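PDB 7JW2: exonuclease mut-7 homolog from Aedes aegypti, which probably trims the 3' ends of Argonaute-bound microRNAs through its magnesium-dependent 3'-5' exonuclease domain. Local coordinates for residues D27-E39 with S51-M63. Numbering follows the deposited sequence.
Sequences DLCRQSMIAFASE and SLIQLATWDDVYM. Unlike the reference sequence in segment 27-39: Ala37 (reference Asp).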
loop_
_atom_site.group_PDB
_atom_site.type_symbol
_atom_site.label_atom_id
_atom_site.label_comp_id
_atom_site.label_asym_id
_atom_site.label_seq_id
_atom_site.Cartn_x
_atom_site.Cartn_y
_atom_site.Cartn_z
ATOM N N ASP A 27 -1.481 6.564 -3.133
ATOM C CA ASP A 27 -1.762 7.715 -3.988
ATOM C C ASP A 27 -2.162 7.265 -5.388
ATOM O O ASP A 27 -3.210 7.672 -5.910
ATOM C CB ASP A 27 -0.526 8.622 -4.028
ATOM C CG ASP A 27 -0.673 9.801 -4.982
ATOM O OD1 ASP A 27 -1.810 10.140 -5.377
ATOM O OD2 ASP A 27 0.364 10.408 -5.330
ATOM N N LEU A 28 -1.366 6.388 -5.998
ATOM C CA LEU A 28 -1.546 6.087 -7.416
ATOM C C LEU A 28 -2.830 5.325 -7.699
ATOM O O LEU A 28 -3.409 5.485 -8.785
ATOM C CB LEU A 28 -0.361 5.291 -7.953
ATOM C CG LEU A 28 0.960 6.037 -7.916
ATOM C CD1 LEU A 28 2.045 5.180 -8.555
ATOM C CD2 LEU A 28 0.873 7.377 -8.632
ATOM N N CYS A 29 -3.285 4.483 -6.766
ATOM C CA CYS A 29 -4.475 3.692 -7.052
ATOM C C CYS A 29 -5.732 4.543 -7.182
ATOM O O CYS A 29 -6.744 4.027 -7.663
ATOM C CB CYS A 29 -4.673 2.612 -5.989
ATOM S SG CYS A 29 -5.317 3.198 -4.427
ATOM N N ARG A 30 -5.703 5.820 -6.799
ATOM C CA ARG A 30 -6.862 6.689 -7.006
ATOM C C ARG A 30 -6.681 7.698 -8.125
ATOM O O ARG A 30 -7.587 8.497 -8.373
ATOM C CB ARG A 30 -7.211 7.436 -5.724
ATOM C CG ARG A 30 -7.517 6.510 -4.581
ATOM C CD ARG A 30 -8.708 5.577 -4.851
ATOM N NE ARG A 30 -9.931 6.255 -5.279
ATOM C CZ ARG A 30 -10.850 6.735 -4.445
ATOM N NH1 ARG A 30 -10.683 6.619 -3.134
ATOM N NH2 ARG A 30 -11.939 7.324 -4.918
ATOM N N GLN A 31 -5.553 7.690 -8.809
ATOM C CA GLN A 31 -5.352 8.637 -9.887
ATOM C C GLN A 31 -6.039 8.167 -11.160
ATOM O O GLN A 31 -6.257 6.973 -11.379
ATOM C CB GLN A 31 -3.858 8.804 -10.171
ATOM C CG GLN A 31 -3.055 9.346 -9.005
ATOM C CD GLN A 31 -3.147 10.847 -8.878
ATOM O OE1 GLN A 31 -3.544 11.542 -9.825
ATOM N NE2 GLN A 31 -2.780 11.365 -7.712
ATOM N N SER A 32 -6.362 9.137 -12.020
ATOM C CA SER A 32 -6.938 8.846 -13.325
ATOM C C SER A 32 -5.948 8.988 -14.467
ATOM O O SER A 32 -6.240 8.523 -15.576
ATOM C CB SER A 32 -8.137 9.760 -13.608
ATOM O OG SER A 32 -9.184 9.425 -12.726
ATOM N N MET A 33 -4.779 9.579 -14.218
ATOM C CA MET A 33 -3.760 9.729 -15.250
ATOM C C MET A 33 -2.387 9.683 -14.593
ATOM O O MET A 33 -2.137 10.426 -13.636
ATOM C CB MET A 33 -3.936 11.034 -16.033
ATOM C CG MET A 33 -2.910 11.190 -17.140
ATOM S SD MET A 33 -3.212 12.519 -18.321
ATOM C CE MET A 33 -3.378 13.872 -17.199
ATOM N N ILE A 34 -1.508 8.819 -15.122
ATOM C CA ILE A 34 -0.151 8.610 -14.621
ATOM C C ILE A 34 0.767 8.534 -15.832
ATOM O O ILE A 34 0.392 8.008 -16.880
ATOM C CB ILE A 34 -0.013 7.305 -13.797
ATOM C CG1 ILE A 34 -1.051 7.268 -12.690
ATOM C CG2 ILE A 34 1.404 7.138 -13.199
ATOM C CD1 ILE A 34 -0.737 8.155 -11.595
ATOM N N ALA A 35 1.983 9.037 -15.687
ATOM C CA ALA A 35 2.996 8.850 -16.711
ATOM C C ALA A 35 4.080 7.933 -16.168
ATOM O O ALA A 35 4.341 7.921 -14.966
ATOM C CB ALA A 35 3.591 10.192 -17.145
ATOM N N PHE A 36 4.696 7.144 -17.043
ATOM C CA PHE A 36 5.761 6.266 -16.565
ATOM C C PHE A 36 6.942 6.252 -17.520
ATOM O O PHE A 36 6.819 6.489 -18.731
ATOM C CB PHE A 36 5.268 4.826 -16.284
ATOM C CG PHE A 36 4.943 4.007 -17.503
ATOM C CD1 PHE A 36 5.901 3.230 -18.136
ATOM C CD2 PHE A 36 3.641 3.952 -17.961
ATOM C CE1 PHE A 36 5.568 2.455 -19.249
ATOM C CE2 PHE A 36 3.292 3.175 -19.057
ATOM C CZ PHE A 36 4.254 2.425 -19.704
ATOM N N ALA A 37 8.099 5.961 -16.929
ATOM C CA ALA A 37 9.379 5.806 -17.605
ATOM C C ALA A 37 10.251 4.923 -16.725
ATOM O O ALA A 37 9.871 4.569 -15.603
ATOM C CB ALA A 37 10.041 7.163 -17.867
ATOM N N SER A 38 11.428 4.555 -17.242
ATOM C CA SER A 38 12.317 3.685 -16.484
ATOM C C SER A 38 13.755 3.935 -16.899
ATOM O O SER A 38 14.029 4.454 -17.987
ATOM C CB SER A 38 11.946 2.209 -16.662
ATOM O OG SER A 38 12.106 1.780 -17.996
ATOM N N GLU A 39 14.668 3.566 -15.998
ATOM C CA GLU A 39 16.097 3.630 -16.261
ATOM C C GLU A 39 16.710 2.262 -16.003
ATOM O O GLU A 39 16.362 1.581 -15.032
ATOM C CB GLU A 39 16.811 4.691 -15.393
ATOM C CG GLU A 39 16.187 6.091 -15.394
ATOM C CD GLU A 39 16.006 6.673 -16.778
ATOM O OE1 GLU A 39 15.047 7.460 -16.967
ATOM O OE2 GLU A 39 16.812 6.354 -17.689
ATOM N N SER A 51 17.087 -0.323 -13.057
ATOM C CA SER A 51 17.556 0.509 -11.955
ATOM C C SER A 51 16.418 1.279 -11.292
ATOM O O SER A 51 16.240 1.191 -10.073
ATOM C CB SER A 51 18.646 1.477 -12.452
ATOM O OG SER A 51 18.969 2.429 -11.453
ATOM N N LEU A 52 15.639 2.022 -12.085
ATOM C CA LEU A 52 14.551 2.860 -11.599
ATOM C C LEU A 52 13.318 2.638 -12.454
ATOM O O LEU A 52 13.430 2.385 -13.652
ATOM C CB LEU A 52 14.896 4.360 -11.665
ATOM C CG LEU A 52 16.049 4.895 -10.817
ATOM C CD1 LEU A 52 16.224 6.380 -11.104
ATOM C CD2 LEU A 52 15.792 4.670 -9.339
ATOM N N ILE A 53 12.145 2.735 -11.821
ATOM C CA ILE A 53 10.874 2.944 -12.516
ATOM C C ILE A 53 10.255 4.221 -11.966
ATOM O O ILE A 53 10.141 4.383 -10.744
ATOM C CB ILE A 53 9.928 1.745 -12.346
ATOM C CG1 ILE A 53 10.525 0.517 -13.040
ATOM C CG2 ILE A 53 8.558 2.074 -12.956
ATOM C CD1 ILE A 53 9.815 -0.761 -12.675
ATOM N N GLN A 54 9.887 5.141 -12.856
ATOM C CA GLN A 54 9.389 6.452 -12.451
ATOM C C GLN A 54 7.910 6.579 -12.806
ATOM O O GLN A 54 7.523 6.316 -13.948
ATOM C CB GLN A 54 10.179 7.599 -13.097
ATOM C CG GLN A 54 11.705 7.568 -12.917
ATOM C CD GLN A 54 12.419 6.926 -14.094
ATOM O OE1 GLN A 54 12.794 5.754 -14.030
ATOM N NE2 GLN A 54 12.624 7.693 -15.164
ATOM N N LEU A 55 7.106 6.975 -11.822
ATOM C CA LEU A 55 5.664 7.147 -11.986
ATOM C C LEU A 55 5.291 8.556 -11.564
ATOM O O LEU A 55 5.507 8.931 -10.406
ATOM C CB LEU A 55 4.890 6.119 -11.156
ATOM C CG LEU A 55 5.355 4.675 -11.346
ATOM C CD1 LEU A 55 4.667 3.705 -10.390
ATOM C CD2 LEU A 55 5.177 4.226 -12.789
ATOM N N ALA A 56 4.702 9.321 -12.486
ATOM C CA ALA A 56 4.401 10.730 -12.260
ATOM C C ALA A 56 2.901 10.999 -12.308
ATOM O O ALA A 56 2.205 10.508 -13.197
ATOM C CB ALA A 56 5.093 11.608 -13.311
ATOM N N THR A 57 2.436 11.812 -11.373
ATOM C CA THR A 57 1.120 12.448 -11.436
ATOM C C THR A 57 1.335 13.944 -11.600
ATOM O O THR A 57 2.462 14.435 -11.564
ATOM C CB THR A 57 0.309 12.174 -10.169
ATOM O OG1 THR A 57 0.779 13.027 -9.121
ATOM C CG2 THR A 57 0.456 10.736 -9.718
ATOM N N TRP A 58 0.238 14.693 -11.757
ATOM C CA TRP A 58 0.400 16.137 -11.860
ATOM C C TRP A 58 0.978 16.749 -10.592
ATOM O O TRP A 58 1.483 17.879 -10.636
ATOM C CB TRP A 58 -0.940 16.801 -12.176
ATOM C CG TRP A 58 -1.323 16.709 -13.606
ATOM C CD1 TRP A 58 -2.384 16.039 -14.123
ATOM C CD2 TRP A 58 -0.642 17.304 -14.716
ATOM N NE1 TRP A 58 -2.422 16.192 -15.485
ATOM C CE2 TRP A 58 -1.355 16.952 -15.878
ATOM C CE3 TRP A 58 0.498 18.102 -14.840
ATOM C CZ2 TRP A 58 -0.969 17.365 -17.143
ATOM C CZ3 TRP A 58 0.876 18.521 -16.099
ATOM C CH2 TRP A 58 0.147 18.149 -17.233
ATOM N N ASP A 59 0.928 16.031 -9.464
ATOM C CA ASP A 59 1.308 16.588 -8.174
ATOM C C ASP A 59 2.552 15.970 -7.557
ATOM O O ASP A 59 3.125 16.577 -6.652
ATOM C CB ASP A 59 0.153 16.439 -7.172
ATOM C CG ASP A 59 -1.077 17.198 -7.597
ATOM O OD1 ASP A 59 -0.933 18.382 -7.942
ATOM O OD2 ASP A 59 -2.179 16.611 -7.583
ATOM N N ASP A 60 2.964 14.780 -7.997
ATOM C CA ASP A 60 4.053 14.054 -7.358
ATOM C C ASP A 60 4.754 13.190 -8.393
ATOM O O ASP A 60 4.130 12.696 -9.334
ATOM C CB ASP A 60 3.562 13.141 -6.212
ATOM C CG ASP A 60 2.967 13.916 -5.044
ATOM O OD1 ASP A 60 1.738 14.169 -5.045
ATOM O OD2 ASP A 60 3.732 14.250 -4.115
ATOM N N VAL A 61 6.049 12.965 -8.188
ATOM C CA VAL A 61 6.786 11.980 -8.966
ATOM C C VAL A 61 7.400 10.977 -8.007
ATOM O O VAL A 61 8.032 11.366 -7.017
ATOM C CB VAL A 61 7.875 12.623 -9.841
ATOM C CG1 VAL A 61 8.551 11.550 -10.671
ATOM C CG2 VAL A 61 7.262 13.683 -10.750
ATOM N N TYR A 62 7.189 9.694 -8.288
ATOM C CA TYR A 62 7.756 8.601 -7.512
ATOM C C TYR A 62 8.813 7.884 -8.334
ATOM O O TYR A 62 8.600 7.578 -9.507
ATOM C CB TYR A 62 6.660 7.615 -7.106
ATOM C CG TYR A 62 5.559 8.236 -6.287
ATOM C CD1 TYR A 62 4.411 8.742 -6.892
ATOM C CD2 TYR A 62 5.656 8.323 -4.908
ATOM C CE1 TYR A 62 3.397 9.304 -6.139
ATOM C CE2 TYR A 62 4.649 8.889 -4.154
ATOM C CZ TYR A 62 3.527 9.382 -4.779
ATOM O OH TYR A 62 2.518 9.948 -4.031
ATOM N N MET A 63 9.946 7.588 -7.714
ATOM C CA MET A 63 11.021 6.874 -8.396
ATOM C C MET A 63 11.303 5.610 -7.606
ATOM O O MET A 63 11.891 5.687 -6.519
ATOM C CB MET A 63 12.261 7.752 -8.514
ATOM C CG MET A 63 11.954 8.994 -9.326
ATOM S SD MET A 63 13.374 10.064 -9.561
ATOM C CE MET A 63 13.585 10.720 -7.931
HETATM O O HOH W 1 -0.054 12.785 -6.548
HETATM O O HOH W 2 -2.212 12.931 -12.288
HETATM O O HOH W 3 -2.739 14.240 -9.357
HETATM O O HOH W 4 -2.352 13.945 -5.840
#
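Ala35 and Ala56, Ala37 and Gln54, and Glu39 and Leu52 form the hydrogen-bonded pairs of an antiparallel hairpin. Strands 33-40 and 50-56 belong to the central sheet of this RNase H-like exonuclease domain. A classic beta bulge marks one end: Glu39 O accepts from both Ser51 N and Leu52 N.

The packing is tight on the face carrying Phe36 and Leu55. Leu55 CD2 sits 3.5 Å from Phe36 CB, while Leu55 CD1 meets Leu28 CD1 at 3.5 Å. The two leucine side chains cross at about a right angle. Leu28 CD2 reaches Thr57 CG2. Thr57 CG2 also lies 3.4 Å from Ile34 CD1, closer than usual for two carbons. Helix 73-84 covers Leu28 and Leu55.

The turn end, by contrast, is polar and hydrated. Tyr62 OH donates to the anti lone pair of Asp27 OD2 at 2.6 Å, with carboxylate and ring planes 64° apart. CG of Asp27 is anti to the backbone N (chi1 175°), which carries the carboxylate to the phenol. Gln31 NE2 holds Asp27 OD1 at 2.8 Å. One water donates to Asp27 OD2 and Asp60 OD1 and accepts from Thr57 OG1. Another accepts from Gln31 NE2 and donates to Asp59 OD2. Trp58 N donates to a water.

On the opposite sheet face, Gln54 NE2 donates to Glu39 OE1 at 3.0 Å, with a bent N-H...O angle of 140°. NE2 also bonds Ala185 O of helix 179-205. The bond to OE1 probably helps orient the Glu39 carboxylate. Ala37, an aspartate in the reference sequence, and Glu39 fit the Asp-x-Glu metal-binding pattern of DEDD exonucleases. At the turn, Asp27 OD2 and Asp60 OD1 approach to 4.0 Å. The bridging water, Tyr62, and His11 and His13 on Asp60 OD2 probably ease this repulsion.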